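Local coordinates for protein alpha-toxin (Clostridium novyi, PDB 2VK9) that belongs to the large clostridial toxins and is represented here by its catalytic domain, a largely helical structure built round a GT-A-type core, at residues K250-Q255 and N407-L412; N326-K331 and S515-E520; N141-A146 and I206-N211. One frame throughout, in Å; residues are numbered along the deposited sequence.

How the contacts relate
The three contacts lie apart in one largely helical chain and share no helix. Contact 3 comes first and closes before the others open, pairing helices 140-157 and 201-213. Contacts 1 and 2 then alternate: 250-255, 326-331, 407-412, 515-520. Contact 1 joins helices 247-259 and 396-422; contact 2 pins a loop between helices 307-321 and 338-349 to the start of helix 518-523. The centres of contacts 1 and 2 are about 35 Å apart, on opposite sides of the chain's centre; the centre of contact 3 lies about 23 Å from that of contact 1 and about 32 Å from that of contact 2. Each ties together parts of the chain about 60 or more residues apart, at separate places in the helical body that accompanies the mixed sheet.

Contact 1: K250-Q255 and N407-L412; sequences KSYYYQ and NRYEIL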
# COMPACT_ATOMS: atom_id res chain seq x y z
N LYS A 250 8.65 12.20 -6.72
CA LYS A 250 8.29 12.61 -8.07
C LYS A 250 8.93 11.70 -9.13
O LYS A 250 8.29 11.36 -10.11
CB LYS A 250 8.67 14.07 -8.28
CG LYS A 250 8.10 14.72 -9.53
CD LYS A 250 8.60 16.15 -9.61
CE LYS A 250 8.43 16.72 -11.00
NZ LYS A 250 9.21 17.98 -11.11
N SER A 251 10.19 11.30 -8.91
CA SER A 251 10.88 10.41 -9.83
C SER A 251 10.24 9.05 -9.88
O SER A 251 10.07 8.47 -10.95
CB SER A 251 12.32 10.20 -9.41
OG SER A 251 13.03 11.40 -9.54
N TYR A 252 9.91 8.51 -8.71
CA TYR A 252 9.41 7.16 -8.64
C TYR A 252 8.01 7.11 -9.24
O TYR A 252 7.61 6.09 -9.82
CB TYR A 252 9.39 6.64 -7.21
CG TYR A 252 10.64 6.84 -6.40
CD1 TYR A 252 10.56 7.14 -5.04
CD2 TYR A 252 11.91 6.71 -6.97
CE1 TYR A 252 11.69 7.31 -4.27
CE2 TYR A 252 13.06 6.88 -6.20
CZ TYR A 252 12.94 7.18 -4.84
OH TYR A 252 14.05 7.36 -4.05
N TYR A 253 7.27 8.21 -9.11
CA TYR A 253 5.94 8.33 -9.68
C TYR A 253 5.98 8.16 -11.20
O TYR A 253 5.27 7.32 -11.74
CB TYR A 253 5.28 9.67 -9.28
CG TYR A 253 3.93 9.91 -9.91
CD1 TYR A 253 2.78 9.27 -9.43
CD2 TYR A 253 3.81 10.79 -10.99
CE1 TYR A 253 1.54 9.50 -10.02
CE2 TYR A 253 2.56 11.02 -11.57
CZ TYR A 253 1.44 10.37 -11.09
OH TYR A 253 0.23 10.60 -11.68
N TYR A 254 6.83 8.92 -11.87
CA TYR A 254 6.95 8.84 -13.32
C TYR A 254 7.56 7.53 -13.79
O TYR A 254 7.26 7.07 -14.90
CB TYR A 254 7.67 10.05 -13.89
CG TYR A 254 6.83 11.30 -13.80
CD1 TYR A 254 7.15 12.31 -12.89
CD2 TYR A 254 5.68 11.45 -14.58
CE1 TYR A 254 6.36 13.45 -12.78
CE2 TYR A 254 4.89 12.59 -14.48
CZ TYR A 254 5.24 13.59 -13.58
OH TYR A 254 4.48 14.72 -13.47
N GLN A 255 8.38 6.92 -12.94
CA GLN A 255 8.95 5.61 -13.19
C GLN A 255 7.85 4.56 -13.26
O GLN A 255 7.83 3.71 -14.15
CB GLN A 255 9.94 5.27 -12.08
CG GLN A 255 10.60 3.92 -12.23
CD GLN A 255 11.54 3.60 -11.10
OE1 GLN A 255 12.41 4.41 -10.75
NE2 GLN A 255 11.39 2.41 -10.52
N ASN A 407 14.33 4.38 0.46
CA ASN A 407 15.37 3.37 0.64
C ASN A 407 15.22 2.20 -0.33
O ASN A 407 16.19 1.81 -0.98
CB ASN A 407 15.37 2.87 2.08
CG ASN A 407 16.47 1.87 2.34
OD1 ASN A 407 17.65 2.20 2.30
ND2 ASN A 407 16.09 0.63 2.62
N ARG A 408 14.02 1.65 -0.41
CA ARG A 408 13.76 0.50 -1.27
C ARG A 408 13.87 0.83 -2.75
O ARG A 408 14.32 -0.01 -3.53
CB ARG A 408 12.38 -0.08 -0.97
CG ARG A 408 12.37 -0.82 0.32
CD ARG A 408 11.01 -0.90 0.89
NE ARG A 408 11.07 -1.39 2.26
CZ ARG A 408 10.72 -2.61 2.64
NH1 ARG A 408 10.25 -3.48 1.75
NH2 ARG A 408 10.83 -2.94 3.92
N TYR A 409 13.48 2.04 -3.12
CA TYR A 409 13.55 2.46 -4.51
C TYR A 409 14.98 2.76 -4.93
O TYR A 409 15.38 2.40 -6.04
CB TYR A 409 12.62 3.65 -4.80
CG TYR A 409 11.29 3.20 -5.38
CD1 TYR A 409 11.13 3.02 -6.76
CD2 TYR A 409 10.19 2.93 -4.55
CE1 TYR A 409 9.92 2.59 -7.30
CE2 TYR A 409 8.98 2.50 -5.07
CZ TYR A 409 8.85 2.34 -6.45
OH TYR A 409 7.66 1.92 -6.97
N GLU A 410 15.76 3.39 -4.05
CA GLU A 410 17.16 3.70 -4.36
C GLU A 410 17.99 2.43 -4.57
O GLU A 410 18.74 2.34 -5.54
CB GLU A 410 17.79 4.61 -3.30
CG GLU A 410 17.35 6.08 -3.38
CD GLU A 410 17.31 6.65 -4.82
OE1 GLU A 410 18.38 6.94 -5.40
OE2 GLU A 410 16.18 6.82 -5.37
N ILE A 411 17.81 1.46 -3.68
CA ILE A 411 18.42 0.14 -3.82
C ILE A 411 18.07 -0.48 -5.18
O ILE A 411 18.98 -0.88 -5.92
CB ILE A 411 18.03 -0.80 -2.64
CG1 ILE A 411 18.76 -0.37 -1.36
CG2 ILE A 411 18.34 -2.26 -2.96
CD1 ILE A 411 18.15 -0.91 -0.07
N LEU A 412 16.78 -0.53 -5.50
CA LEU A 412 16.29 -1.09 -6.77
C LEU A 412 16.85 -0.37 -7.99
O LEU A 412 17.39 -1.00 -8.90
CB LEU A 412 14.76 -1.07 -6.82
CG LEU A 412 14.05 -1.40 -8.14
CD1 LEU A 412 13.93 -2.89 -8.37
CD2 LEU A 412 12.67 -0.75 -8.18
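Tyr252 lays its ring on that of Tyr409 in an offset stack, centroids 4.6 Å apart and planes 19° from parallel. The two side chains slide past each other in opposite directions, so each ring also takes the other's CB over its face in a CH-pi contact. Tyr409 CB stands over the middle of the Tyr252 ring, 3.6 Å from its centroid, whereas Tyr252 CB sits nearer the rim of the Tyr409 ring, 4.1 Å from that centroid. Beyond the stack, Tyr252 OH donates a 2.6 Å hydrogen bond to Glu410 OE2, meeting the carboxylate on its anti side and somewhat out of its plane. Glu410 bends at its second torsion and crosses the end of the tyrosine at about a right angle.

One turn later, Gln255 holds CG anti to its backbone N (chi1 -180°) and stays extended, which carries NE2 to the edge of the Tyr409 ring, 3.5 Å from Tyr409 CE1. Asn413 and Tyr459 bond the two ends of this amide and help fix its rotation, while Tyr409 OH bonds to Glu256. Ile269 of helix 263-278 touches both stacked tyrosines. With the short segments crossing at 62° and their axes 11.4 Å apart, this is buried helix-helix packing mediated by large aromatic side chains, part of the helical elaboration around the GT-A core of large clostridial toxins.

Contact 2: N326-K331 and S515-E520; sequences NNYPYK and SKTHDE
His518 and Tyr328 approach from opposite directions and lie almost flat on each other, an offset stack with planes only 3° apart and centroids at 3.7 Å. His518 CE1 stands over the centre of the phenol ring, and Tyr328 CZ in turn over the centre of the imidazole. Tyr328 swings CG roughly opposite its backbone N (chi1 -152°), sending the ring across to the other segment so that its hydroxyl passes beyond the middle of the imidazole, toward CG and CD2, and reaches the histidine's own backbone N. There Tyr328 OH accepts a hydrogen bond from His518 N, 3.1 Å long with an angle of 153° at the hydrogen. One tyrosine thus holds His518 twice, its ring on the imidazole and its hydroxyl on the backbone N-H.

The opposite face of the imidazole meets Lys331, whose CB is 4.2 Å from His518 NE2 before the rest of the chain leads away. At the imidazole edge, near its plane, Pro329 O lies 3.1 Å from His518 CE1. NE2 is bonded to Glu316 of helix 307-321, so the ring is located at its edge as well as on both faces; Phe315 of the same helix meets the Tyr328 ring edge-to-face.

Just before His518, Thr517 OG1 accepts a weak capping bond from Glu520 N, 3.3 Å long, and is also hydrogen-bonded to Asp286 O. The contact is therefore a loop packed on an N-capped helix start: Thr517 provides the N-cap of helix 518-523, and Tyr328 takes up the N-H of the residue that follows it.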
# COMPACT_ATOMS: atom_id res chain seq x y z
N ASN A 326 -27.86 4.36 -6.47
CA ASN A 326 -28.76 3.92 -7.53
C ASN A 326 -28.37 2.63 -8.21
O ASN A 326 -29.19 1.99 -8.88
CB ASN A 326 -28.94 5.03 -8.55
CG ASN A 326 -30.09 5.93 -8.22
OD1 ASN A 326 -31.11 5.48 -7.69
ND2 ASN A 326 -29.95 7.22 -8.53
N ASN A 327 -27.12 2.22 -8.04
CA ASN A 327 -26.59 1.11 -8.80
C ASN A 327 -25.84 0.16 -7.89
O ASN A 327 -24.64 -0.07 -8.05
CB ASN A 327 -25.69 1.64 -9.93
CG ASN A 327 -25.37 0.59 -10.98
OD1 ASN A 327 -25.98 -0.48 -11.02
ND2 ASN A 327 -24.40 0.90 -11.84
N TYR A 328 -26.55 -0.37 -6.90
CA TYR A 328 -25.96 -1.34 -6.00
C TYR A 328 -26.92 -2.51 -5.82
O TYR A 328 -27.68 -2.56 -4.85
CB TYR A 328 -25.62 -0.68 -4.66
CG TYR A 328 -24.46 -1.32 -3.93
CD1 TYR A 328 -24.69 -2.19 -2.86
CD2 TYR A 328 -23.15 -1.05 -4.29
CE1 TYR A 328 -23.64 -2.78 -2.18
CE2 TYR A 328 -22.09 -1.64 -3.62
CZ TYR A 328 -22.34 -2.49 -2.56
OH TYR A 328 -21.31 -3.08 -1.88
N PRO A 329 -26.90 -3.46 -6.79
CA PRO A 329 -27.80 -4.63 -6.81
C PRO A 329 -27.61 -5.59 -5.63
O PRO A 329 -26.55 -5.58 -4.99
CB PRO A 329 -27.43 -5.32 -8.13
CG PRO A 329 -26.08 -4.82 -8.47
CD PRO A 329 -26.01 -3.43 -7.96
N TYR A 330 -28.63 -6.40 -5.34
CA TYR A 330 -28.55 -7.43 -4.30
C TYR A 330 -27.74 -8.64 -4.76
O TYR A 330 -28.25 -9.76 -4.75
CB TYR A 330 -29.95 -7.88 -3.88
CG TYR A 330 -30.66 -6.94 -2.94
CD1 TYR A 330 -31.63 -6.07 -3.40
CD2 TYR A 330 -30.38 -6.95 -1.57
CE1 TYR A 330 -32.30 -5.22 -2.52
CE2 TYR A 330 -31.04 -6.11 -0.69
CZ TYR A 330 -32.00 -5.24 -1.17
OH TYR A 330 -32.65 -4.40 -0.30
N LYS A 331 -26.50 -8.42 -5.16
CA LYS A 331 -25.64 -9.49 -5.68
C LYS A 331 -25.33 -10.58 -4.63
O LYS A 331 -25.20 -11.75 -4.97
CB LYS A 331 -24.36 -8.90 -6.30
CG LYS A 331 -23.22 -9.91 -6.51
CD LYS A 331 -22.23 -9.48 -7.58
CE LYS A 331 -21.11 -10.53 -7.71
NZ LYS A 331 -20.31 -10.41 -8.97
N SER A 515 -15.22 -2.47 4.10
CA SER A 515 -14.44 -3.05 2.99
C SER A 515 -15.16 -4.19 2.24
O SER A 515 -14.62 -4.75 1.29
CB SER A 515 -13.07 -3.51 3.49
OG SER A 515 -13.19 -4.53 4.47
N LYS A 516 -16.37 -4.54 2.67
CA LYS A 516 -17.08 -5.64 2.04
C LYS A 516 -18.02 -5.11 0.95
O LYS A 516 -19.25 -5.19 1.05
CB LYS A 516 -17.84 -6.48 3.08
CG LYS A 516 -17.05 -6.84 4.35
CD LYS A 516 -15.69 -7.46 4.04
CE LYS A 516 -15.06 -8.14 5.26
NZ LYS A 516 -15.40 -7.49 6.56
N THR A 517 -17.41 -4.55 -0.09
CA THR A 517 -18.17 -3.88 -1.13
C THR A 517 -17.97 -4.60 -2.44
O THR A 517 -16.97 -5.31 -2.62
CB THR A 517 -17.70 -2.43 -1.29
OG1 THR A 517 -16.34 -2.43 -1.74
CG2 THR A 517 -17.77 -1.70 0.03
N HIS A 518 -18.90 -4.41 -3.36
CA HIS A 518 -18.82 -5.06 -4.67
C HIS A 518 -17.50 -4.80 -5.38
O HIS A 518 -16.86 -5.74 -5.84
CB HIS A 518 -19.99 -4.63 -5.55
CG HIS A 518 -21.33 -4.99 -4.99
ND1 HIS A 518 -22.50 -4.47 -5.48
CD2 HIS A 518 -21.67 -5.79 -3.95
CE1 HIS A 518 -23.52 -4.96 -4.79
NE2 HIS A 518 -23.04 -5.75 -3.85
N ASP A 519 -17.10 -3.54 -5.46
CA ASP A 519 -15.87 -3.18 -6.15
C ASP A 519 -14.63 -3.75 -5.45
O ASP A 519 -13.60 -3.95 -6.08
CB ASP A 519 -15.75 -1.66 -6.33
CG ASP A 519 -16.61 -1.13 -7.49
OD1 ASP A 519 -17.74 -1.63 -7.69
OD2 ASP A 519 -16.16 -0.20 -8.19
N GLU A 520 -14.73 -4.01 -4.15
CA GLU A 520 -13.61 -4.60 -3.42
C GLU A 520 -13.45 -6.08 -3.71
O GLU A 520 -12.33 -6.59 -3.82
CB GLU A 520 -13.77 -4.39 -1.93
CG GLU A 520 -12.51 -3.86 -1.26
CD GLU A 520 -11.35 -4.83 -1.29
OE1 GLU A 520 -10.32 -4.52 -1.93
OE2 GLU A 520 -11.46 -5.90 -0.65

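Contact 3: N141-A146 and I206-N211; sequences NTLKTA and INFLSN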
# COMPACT_ATOMS: atom_id res chain seq x y z
N ASN A 141 -3.66 3.89 -18.64
CA ASN A 141 -4.41 2.66 -18.73
C ASN A 141 -4.56 2.16 -20.17
O ASN A 141 -4.39 0.98 -20.43
CB ASN A 141 -5.77 2.85 -18.09
CG ASN A 141 -6.61 1.61 -18.15
OD1 ASN A 141 -6.23 0.58 -17.60
ND2 ASN A 141 -7.74 1.70 -18.82
N THR A 142 -4.88 3.07 -21.10
CA THR A 142 -4.92 2.74 -22.53
C THR A 142 -3.55 2.28 -23.03
O THR A 142 -3.47 1.33 -23.81
CB THR A 142 -5.45 3.92 -23.37
OG1 THR A 142 -6.88 3.89 -23.36
CG2 THR A 142 -4.99 3.83 -24.83
N LEU A 143 -2.50 2.94 -22.56
CA LEU A 143 -1.13 2.56 -22.91
C LEU A 143 -0.79 1.14 -22.45
O LEU A 143 -0.23 0.37 -23.22
CB LEU A 143 -0.11 3.56 -22.37
CG LEU A 143 1.36 3.13 -22.50
CD1 LEU A 143 1.80 3.08 -23.95
CD2 LEU A 143 2.28 4.04 -21.70
N LYS A 144 -1.10 0.81 -21.20
CA LYS A 144 -0.81 -0.53 -20.67
C LYS A 144 -1.52 -1.62 -21.47
O LYS A 144 -0.90 -2.61 -21.86
CB LYS A 144 -1.19 -0.66 -19.19
CG LYS A 144 -0.67 -1.93 -18.55
CD LYS A 144 -1.25 -2.15 -17.20
CE LYS A 144 -0.82 -3.49 -16.64
NZ LYS A 144 -1.64 -3.84 -15.46
N THR A 145 -2.82 -1.43 -21.71
CA THR A 145 -3.60 -2.31 -22.55
C THR A 145 -2.92 -2.47 -23.91
O THR A 145 -2.69 -3.58 -24.37
CB THR A 145 -5.05 -1.79 -22.73
OG1 THR A 145 -5.72 -1.80 -21.47
CG2 THR A 145 -5.83 -2.66 -23.73
N ALA A 146 -2.56 -1.35 -24.54
CA ALA A 146 -1.93 -1.40 -25.84
C ALA A 146 -0.68 -2.27 -25.80
O ALA A 146 -0.54 -3.17 -26.63
CB ALA A 146 -1.61 0.01 -26.34
N ILE A 206 0.47 9.53 -26.76
CA ILE A 206 -0.15 9.73 -28.08
C ILE A 206 0.89 9.60 -29.19
O ILE A 206 0.63 9.02 -30.23
CB ILE A 206 -0.89 11.09 -28.19
CG1 ILE A 206 -2.13 11.08 -27.30
CG2 ILE A 206 -1.33 11.39 -29.63
CD1 ILE A 206 -2.80 12.41 -27.17
N ASN A 207 2.08 10.13 -28.93
CA ASN A 207 3.19 10.01 -29.88
C ASN A 207 3.58 8.55 -30.09
O ASN A 207 3.71 8.08 -31.23
CB ASN A 207 4.39 10.82 -29.38
CG ASN A 207 5.31 11.24 -30.50
OD1 ASN A 207 5.98 10.42 -31.11
ND2 ASN A 207 5.36 12.55 -30.77
N PHE A 208 3.73 7.83 -28.98
CA PHE A 208 4.17 6.45 -28.98
C PHE A 208 3.18 5.51 -29.66
O PHE A 208 3.56 4.68 -30.48
CB PHE A 208 4.43 6.01 -27.54
CG PHE A 208 4.84 4.58 -27.41
CD1 PHE A 208 6.12 4.17 -27.78
CD2 PHE A 208 3.95 3.63 -26.88
CE1 PHE A 208 6.51 2.84 -27.66
CE2 PHE A 208 4.32 2.30 -26.75
CZ PHE A 208 5.61 1.90 -27.14
N LEU A 209 1.90 5.66 -29.33
CA LEU A 209 0.88 4.78 -29.88
C LEU A 209 0.61 4.99 -31.36
O LEU A 209 0.25 4.04 -32.05
CB LEU A 209 -0.41 4.87 -29.08
CG LEU A 209 -0.33 4.35 -27.64
CD1 LEU A 209 -1.70 4.38 -27.00
CD2 LEU A 209 0.25 2.95 -27.57
N SER A 210 0.78 6.21 -31.86
CA SER A 210 0.55 6.47 -33.29
C SER A 210 1.76 6.12 -34.16
O SER A 210 1.59 5.58 -35.25
CB SER A 210 0.18 7.93 -33.52
OG SER A 210 1.32 8.75 -33.33
N ASN A 211 2.96 6.43 -33.69
CA ASN A 211 4.16 6.10 -34.45
C ASN A 211 4.56 4.62 -34.40
O ASN A 211 5.11 4.12 -35.38
CB ASN A 211 5.34 7.00 -34.05
CG ASN A 211 5.12 8.45 -34.43
OD1 ASN A 211 5.13 8.81 -35.61
ND2 ASN A 211 4.91 9.29 -33.43
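Leu209 points from helix 201-213 at three residues of helix 140-157 and forms the close part of the contact. With CG beside the backbone N and opposite the carbonyl carbon (chi1 -66°), the side chain turns its forked end to the facing helix: CD2 lies 3.7 Å from Ala146 CB and 3.9 Å from Leu143 CD1. Leu143 is shared between two partners. The same CD1 methyl approaches the Phe208 ring obliquely, 3.7 Å from Phe208 CD2, with the leucine and phenylalanine side chains crossing at about a right angle. Leu188 of helix 173-195 touches both Leu143 and Phe208, while Tyr215 bears on Ala146 and Leu209, so neighbouring parts of the chain extend this apolar packing.

The two short segments run in roughly the same direction, 30° apart, with axes 11.0 Å from each other. Helix 140-157 follows strand 128-133 of the central sheet, and the contact fastens helix 201-213 to it as part of the helical surroundings of the GT-A core. Methyl and ring contacts alone join the two segments.

Packing thins toward Thr142. Its CG2 comes 4.0 Å from Leu209 CD1, the other branch of the fork, while OG1 turns to a hydrogen bond with Gln223 of helix 217-234. On the more exposed sides of the two helices, polar groups bond within their own helix. Asn141 O accepts from both Thr145 N and Thr145 OG1, the two donors reaching opposite faces of the carbonyl plane. Asn207 O is gripped in the same two-sided manner by Asn211 N and by Asn211 ND2, the amide nitrogen lying 2.8 Å from that oxygen.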